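Local coordinates for protein Aln2 (Streptomyces sp. CM020, PDB 6P7L) that is a SnoaL-like member of the NTF2 superfamily that probably takes part in biosynthesis of the polyketide antibiotic alnumycin, at residues A[117-122]-A[138-143]; A[142-147]-A[154-159]. All blocks are in the same frame, centred on the assembly; numbering follows the deposited sequence.

Contact 1: A[117-122]-A[138-143]; sequences STSYYA and TCFVRD
Residues 117-122 and 138-143 pair as antiparallel strands whose short axes approach to 4.7 Å, six backbone hydrogen bonds closing the rings at Thr118-Asp143, Tyr120-Val141 and Ala122-Cys139. The side chains of these three pairs share one face of the sheet. There the Tyr120 ring lies across Val141: CB of Val141 sits over one ring face, 3.8 Å from the centroid and 19° off its normal, a CH-pi contact, while Val141 CG1 reaches Tyr120 CZ at 3.5 Å. With chi1 at 50°, CG of Tyr120 stands between its own N and carbonyl carbon, which leans the ring out over Val141 with OH ending at Asp143. This OH bonds Asp143 OD2 at 2.8 Å, meeting the oxygen from above the carboxylate plane. OD2 also bonds Tyr44 OH, and Thr118 OG1, 3.4 Å from Asp143 CB, has Tyr44 as its polar partner too. On the other face Tyr121 and Phe140 meet rim to rim, CE1 of Tyr121 3.6 Å from CD2 of Phe140, with the ring planes at 59°. Phe140 also touches Ser119, its CZ 3.7 Å from Ser119 CB. His49 of the second subunit packs on both aromatic rings, and Asp52 of that subunit bonds Tyr121 OH. The two faces thus differ in chemistry: on one the Asp143 carboxylate is held by Tyr120, Tyr44 and Arg157; the other gives aromatic rings to the subunit interface.

Contact 2: A[142-147]-A[154-159]; sequences RDTLVR and SRSRVI
Thr144 packs against Arg155 and Ser156 at a classic beta bulge, where two residues of 154-159 face one residue of the antiparallel strand 142-147. The carbonyl oxygen of Thr144 takes both backbone N-H groups from the same face of its plane: Arg155 N at 2.9 Å, and Ser156 N, longer at 3.3 Å. The Thr144 N-H returns a bond to Ser156 O. A chi1 of 72° turns Thr144 OG1 back over the bulge, 3.2 Å from Ser156 CB and 3.4 Å from Arg155 CB, contacts of packing alone. From the bulge itself the Arg155 side chain starts out extended and bends at chi3, 95°, crossing Val146 at about a right angle; its CD lies 3.7 Å from Val146 CG1. Asp143 and Arg157 are paired on the other face. Here the two side chains run side by side in the same direction, and Arg157 grips the carboxylate side-on in a salt bridge. NE of Arg157 meets Asp143 OD1 at 2.8 Å from the syn side, nearly in the guanidinium plane, whereas NH2 meets OD2 at 2.9 Å from above the carboxylate plane. The two planes are 34° apart. OD2 also keeps its bond to Tyr44 OH, and Arg157 NH2 is bonded to Gln47 OE1, a second hold on the guanidinium. Leu145 CD2 packs on Ser154 OG, which is itself bonded to Gln47. Gln47 belongs to helix 34-52, which Leu145, Ser154 and Arg157 also touch at Phe43 or Tyr44, while Phe63 of strand 63-64 touches Ser154 and Arg157. Strand 67-70 lies on the other side of 154-159, Phe69 touching Arg157 and Ile159, and strand 116-127 borders 142-147 along its other edge.

Overall arrangement
Contacts 1 and 2 are successive antiparallel pairings of one sheet, their centres 10 Å apart, with strand 133-148 as the middle member and Arg142 and Asp143 common to both. Asp143 couples them chemically, since its carboxylate faces Tyr120 in contact 1 and Arg157 in contact 2; Tyr120 OH and Arg157 NH2 also pack 3.6 Å apart. Further along, Cys139 SG touches Ile159 CG2 at 3.6 Å. Bound glycerol lies about 4 Å from the Ala122 side chain, and glycerol is hydrogen-bonded to Arg157 NH1. Glycerol probably comes from the crystallisation liquor but is consistent with a pocket between sheet and helices, as in other NTF2-like proteins.

Contact 1: A[117-122]-A[138-143]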
loop_
_atom_site.group_PDB
_atom_site.type_symbol
_atom_site.label_atom_id
_atom_site.label_comp_id
_atom_site.label_asym_id
_atom_site.label_seq_id
_atom_site.Cartn_x
_atom_site.Cartn_y
_atom_site.Cartn_z
ATOM N N SER A 117 0.142 19.109 2.429
ATOM C CA SER A 117 1.264 18.483 3.126
ATOM C C SER A 117 0.949 17.003 3.272
ATOM O O SER A 117 -0.151 16.648 3.711
ATOM C CB SER A 117 1.483 19.110 4.517
ATOM O OG SER A 117 1.876 20.459 4.427
ATOM N N THR A 118 1.905 16.150 2.924
ATOM C CA THR A 118 1.755 14.720 3.141
ATOM C C THR A 118 2.959 14.153 3.894
ATOM O O THR A 118 4.064 14.714 3.896
ATOM C CB THR A 118 1.563 13.950 1.822
ATOM O OG1 THR A 118 2.814 13.926 1.122
ATOM C CG2 THR A 118 0.455 14.565 0.938
ATOM N N SER A 119 2.734 13.020 4.556
ATOM C CA SER A 119 3.794 12.243 5.192
ATOM C C SER A 119 3.439 10.792 4.941
ATOM O O SER A 119 2.257 10.409 4.969
ATOM C CB SER A 119 3.930 12.535 6.697
ATOM O OG SER A 119 2.925 11.873 7.467
ATOM N N TYR A 120 4.456 9.997 4.653
ATOM C CA TYR A 120 4.176 8.603 4.332
ATOM C C TYR A 120 5.428 7.761 4.485
ATOM O O TYR A 120 6.548 8.273 4.592
ATOM C CB TYR A 120 3.641 8.456 2.919
ATOM C CG TYR A 120 4.431 9.131 1.830
ATOM C CD1 TYR A 120 4.251 10.483 1.551
ATOM C CD2 TYR A 120 5.328 8.410 1.047
ATOM C CE1 TYR A 120 4.926 11.094 0.502
ATOM C CE2 TYR A 120 6.010 8.993 -0.009
ATOM C CZ TYR A 120 5.816 10.356 -0.265
ATOM O OH TYR A 120 6.495 10.962 -1.303
ATOM N N TYR A 121 5.203 6.449 4.515
ATOM C CA TYR A 121 6.271 5.474 4.449
ATOM C C TYR A 121 6.574 5.152 2.983
ATOM O O TYR A 121 5.663 5.060 2.164
ATOM C CB TYR A 121 5.854 4.176 5.131
ATOM C CG TYR A 121 5.496 4.265 6.614
ATOM C CD1 TYR A 121 5.751 5.399 7.353
ATOM C CD2 TYR A 121 4.915 3.187 7.262
ATOM C CE1 TYR A 121 5.457 5.454 8.720
ATOM C CE2 TYR A 121 4.599 3.234 8.599
ATOM C CZ TYR A 121 4.897 4.370 9.327
ATOM O OH TYR A 121 4.636 4.400 10.676
ATOM N N ALA A 122 7.838 4.895 2.681
ATOM C CA ALA A 122 8.235 4.469 1.350
ATOM C C ALA A 122 9.356 3.448 1.415
ATOM O O ALA A 122 10.213 3.480 2.297
ATOM C CB ALA A 122 8.673 5.648 0.465
ATOM N N THR A 138 13.659 1.287 4.532
ATOM C CA THR A 138 12.457 2.087 4.481
ATOM C C THR A 138 12.787 3.546 4.792
ATOM O O THR A 138 13.816 3.875 5.384
ATOM C CB THR A 138 11.420 1.522 5.433
ATOM O OG1 THR A 138 11.973 1.413 6.727
ATOM C CG2 THR A 138 10.989 0.143 5.007
ATOM N N CYS A 139 11.921 4.427 4.301
ATOM C CA CYS A 139 12.035 5.868 4.461
ATOM C C CYS A 139 10.739 6.436 5.013
ATOM O O CYS A 139 9.640 5.932 4.746
ATOM C CB CYS A 139 12.304 6.574 3.101
ATOM S SG CYS A 139 13.898 6.178 2.364
ATOM N N PHE A 140 10.875 7.535 5.729
ATOM C CA PHE A 140 9.748 8.374 6.085
ATOM C C PHE A 140 9.865 9.653 5.289
ATOM O O PHE A 140 10.878 10.363 5.386
ATOM C CB PHE A 140 9.729 8.682 7.557
ATOM C CG PHE A 140 8.444 9.309 8.016
ATOM C CD1 PHE A 140 8.253 10.677 7.969
ATOM C CD2 PHE A 140 7.416 8.514 8.474
ATOM C CE1 PHE A 140 7.067 11.252 8.411
ATOM C CE2 PHE A 140 6.200 9.096 8.918
ATOM C CZ PHE A 140 6.051 10.454 8.877
ATOM N N VAL A 141 8.825 9.945 4.510
ATOM C CA VAL A 141 8.855 11.010 3.519
ATOM C C VAL A 141 7.845 12.082 3.900
ATOM O O VAL A 141 6.718 11.775 4.314
ATOM C CB VAL A 141 8.568 10.477 2.104
ATOM C CG1 VAL A 141 8.791 11.596 1.118
ATOM C CG2 VAL A 141 9.464 9.332 1.793
ATOM N N ARG A 142 8.256 13.341 3.761
ATOM C CA ARG A 142 7.365 14.485 3.924
ATOM C C ARG A 142 7.415 15.316 2.645
ATOM O O ARG A 142 8.490 15.763 2.225
ATOM C CB ARG A 142 7.730 15.336 5.147
ATOM C CG ARG A 142 7.455 14.663 6.467
ATOM C CD ARG A 142 7.406 15.644 7.596
ATOM N NE ARG A 142 6.786 15.033 8.775
ATOM C CZ ARG A 142 7.409 14.238 9.629
ATOM N NH1 ARG A 142 8.687 13.941 9.455
ATOM N NH2 ARG A 142 6.742 13.744 10.656
ATOM N N ASP A 143 6.246 15.550 2.042
ATOM C CA ASP A 143 6.131 16.345 0.832
ATOM C C ASP A 143 5.255 17.572 1.061
ATOM O O ASP A 143 4.355 17.569 1.907
ATOM C CB ASP A 143 5.453 15.561 -0.321
ATOM C CG ASP A 143 6.343 14.527 -0.967
ATOM O OD1 ASP A 143 7.586 14.611 -0.839
ATOM O OD2 ASP A 143 5.732 13.598 -1.585
#

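Contact 2: A[142-147]-A[154-159]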
loop_
_atom_site.group_PDB
_atom_site.type_symbol
_atom_site.label_atom_id
_atom_site.label_comp_id
_atom_site.label_asym_id
_atom_site.label_seq_id
_atom_site.Cartn_x
_atom_site.Cartn_y
_atom_site.Cartn_z
ATOM N N ARG A 142 8.256 13.341 3.761
ATOM C CA ARG A 142 7.365 14.485 3.924
ATOM C C ARG A 142 7.415 15.316 2.645
ATOM O O ARG A 142 8.490 15.763 2.225
ATOM C CB ARG A 142 7.730 15.336 5.147
ATOM C CG ARG A 142 7.455 14.663 6.467
ATOM C CD ARG A 142 7.406 15.644 7.596
ATOM N NE ARG A 142 6.786 15.033 8.775
ATOM C CZ ARG A 142 7.409 14.238 9.629
ATOM N NH1 ARG A 142 8.687 13.941 9.455
ATOM N NH2 ARG A 142 6.742 13.744 10.656
ATOM N N ASP A 143 6.246 15.550 2.042
ATOM C CA ASP A 143 6.131 16.345 0.832
ATOM C C ASP A 143 5.255 17.572 1.061
ATOM O O ASP A 143 4.355 17.569 1.907
ATOM C CB ASP A 143 5.453 15.561 -0.321
ATOM C CG ASP A 143 6.343 14.527 -0.967
ATOM O OD1 ASP A 143 7.586 14.611 -0.839
ATOM O OD2 ASP A 143 5.732 13.598 -1.585
ATOM N N THR A 144 5.457 18.602 0.250
ATOM C CA THR A 144 4.420 19.606 0.056
ATOM C C THR A 144 4.093 19.631 -1.430
ATOM O O THR A 144 4.997 19.517 -2.283
ATOM C CB THR A 144 4.812 21.018 0.528
ATOM O OG1 THR A 144 5.783 21.570 -0.363
ATOM C CG2 THR A 144 5.333 20.980 1.944
ATOM N N LEU A 145 2.798 19.731 -1.720
ATOM C CA LEU A 145 2.285 19.838 -3.075
ATOM C C LEU A 145 1.547 21.158 -3.229
ATOM O O LEU A 145 0.947 21.686 -2.279
ATOM C CB LEU A 145 1.333 18.676 -3.427
ATOM C CG LEU A 145 1.789 17.294 -2.988
ATOM C CD1 LEU A 145 0.664 16.268 -3.134
ATOM C CD2 LEU A 145 3.016 16.896 -3.751
ATOM N N VAL A 146 1.582 21.685 -4.449
ATOM C CA VAL A 146 0.898 22.928 -4.763
ATOM C C VAL A 146 0.156 22.741 -6.076
ATOM O O VAL A 146 0.505 21.895 -6.895
ATOM C CB VAL A 146 1.862 24.120 -4.844
ATOM C CG1 VAL A 146 2.500 24.383 -3.495
ATOM C CG2 VAL A 146 2.923 23.905 -5.948
ATOM N N ARG A 147 -0.869 23.555 -6.275
ATOM C CA ARG A 147 -1.696 23.490 -7.474
ATOM C C ARG A 147 -1.225 24.537 -8.480
ATOM O O ARG A 147 -1.099 25.714 -8.138
ATOM C CB ARG A 147 -3.162 23.716 -7.107
ATOM C CG ARG A 147 -4.152 23.335 -8.173
ATOM C CD ARG A 147 -5.560 23.411 -7.595
ATOM N NE ARG A 147 -5.714 22.494 -6.458
ATOM C CZ ARG A 147 -5.839 21.180 -6.587
ATOM N NH1 ARG A 147 -5.828 20.667 -7.809
ATOM N NH2 ARG A 147 -5.969 20.386 -5.508
ATOM N N SER A 154 4.748 18.841 -7.224
ATOM C CA SER A 154 5.605 18.739 -6.046
ATOM C C SER A 154 6.371 20.044 -5.835
ATOM O O SER A 154 6.972 20.577 -6.777
ATOM C CB SER A 154 6.571 17.576 -6.207
ATOM O OG SER A 154 6.020 16.340 -5.784
ATOM N N ARG A 155 6.321 20.572 -4.609
ATOM C CA ARG A 155 7.100 21.749 -4.215
ATOM C C ARG A 155 8.298 21.419 -3.340
ATOM O O ARG A 155 9.366 22.027 -3.489
ATOM C CB ARG A 155 6.211 22.762 -3.494
ATOM C CG ARG A 155 6.964 24.001 -3.026
ATOM C CD ARG A 155 6.003 25.085 -2.505
ATOM N NE ARG A 155 5.838 25.026 -1.052
ATOM C CZ ARG A 155 4.989 25.778 -0.361
ATOM N NH1 ARG A 155 4.219 26.655 -0.986
ATOM N NH2 ARG A 155 4.908 25.649 0.957
ATOM N N SER A 156 8.147 20.451 -2.442
ATOM C CA SER A 156 9.166 20.082 -1.474
ATOM C C SER A 156 9.080 18.583 -1.292
ATOM O O SER A 156 7.982 18.031 -1.310
ATOM C CB SER A 156 8.897 20.789 -0.087
ATOM O OG SER A 156 9.637 20.207 0.976
ATOM N N ARG A 157 10.221 17.913 -1.164
ATOM C CA ARG A 157 10.249 16.509 -0.773
ATOM C C ARG A 157 11.420 16.359 0.198
ATOM O O ARG A 157 12.540 16.778 -0.125
ATOM C CB ARG A 157 10.418 15.583 -1.977
ATOM C CG ARG A 157 10.609 14.125 -1.600
ATOM C CD ARG A 157 10.232 13.136 -2.690
ATOM N NE ARG A 157 8.815 13.235 -2.946
ATOM C CZ ARG A 157 8.194 12.867 -4.066
ATOM N NH1 ARG A 157 8.870 12.300 -5.067
ATOM N NH2 ARG A 157 6.882 13.079 -4.168
ATOM N N VAL A 158 11.173 15.773 1.368
ATOM C CA VAL A 158 12.232 15.521 2.360
ATOM C C VAL A 158 12.186 14.042 2.725
ATOM O O VAL A 158 11.158 13.553 3.198
ATOM C CB VAL A 158 12.049 16.386 3.618
ATOM C CG1 VAL A 158 13.126 16.067 4.674
ATOM C CG2 VAL A 158 12.063 17.881 3.269
ATOM N N ILE A 159 13.284 13.334 2.512
ATOM C CA ILE A 159 13.369 11.894 2.749
ATOM C C ILE A 159 14.236 11.656 3.980
ATOM O O ILE A 159 15.377 12.129 4.031
ATOM C CB ILE A 159 13.962 11.175 1.526
ATOM C CG1 ILE A 159 13.012 11.337 0.330
ATOM C CG2 ILE A 159 14.215 9.721 1.830
ATOM C CD1 ILE A 159 13.639 11.007 -0.984
#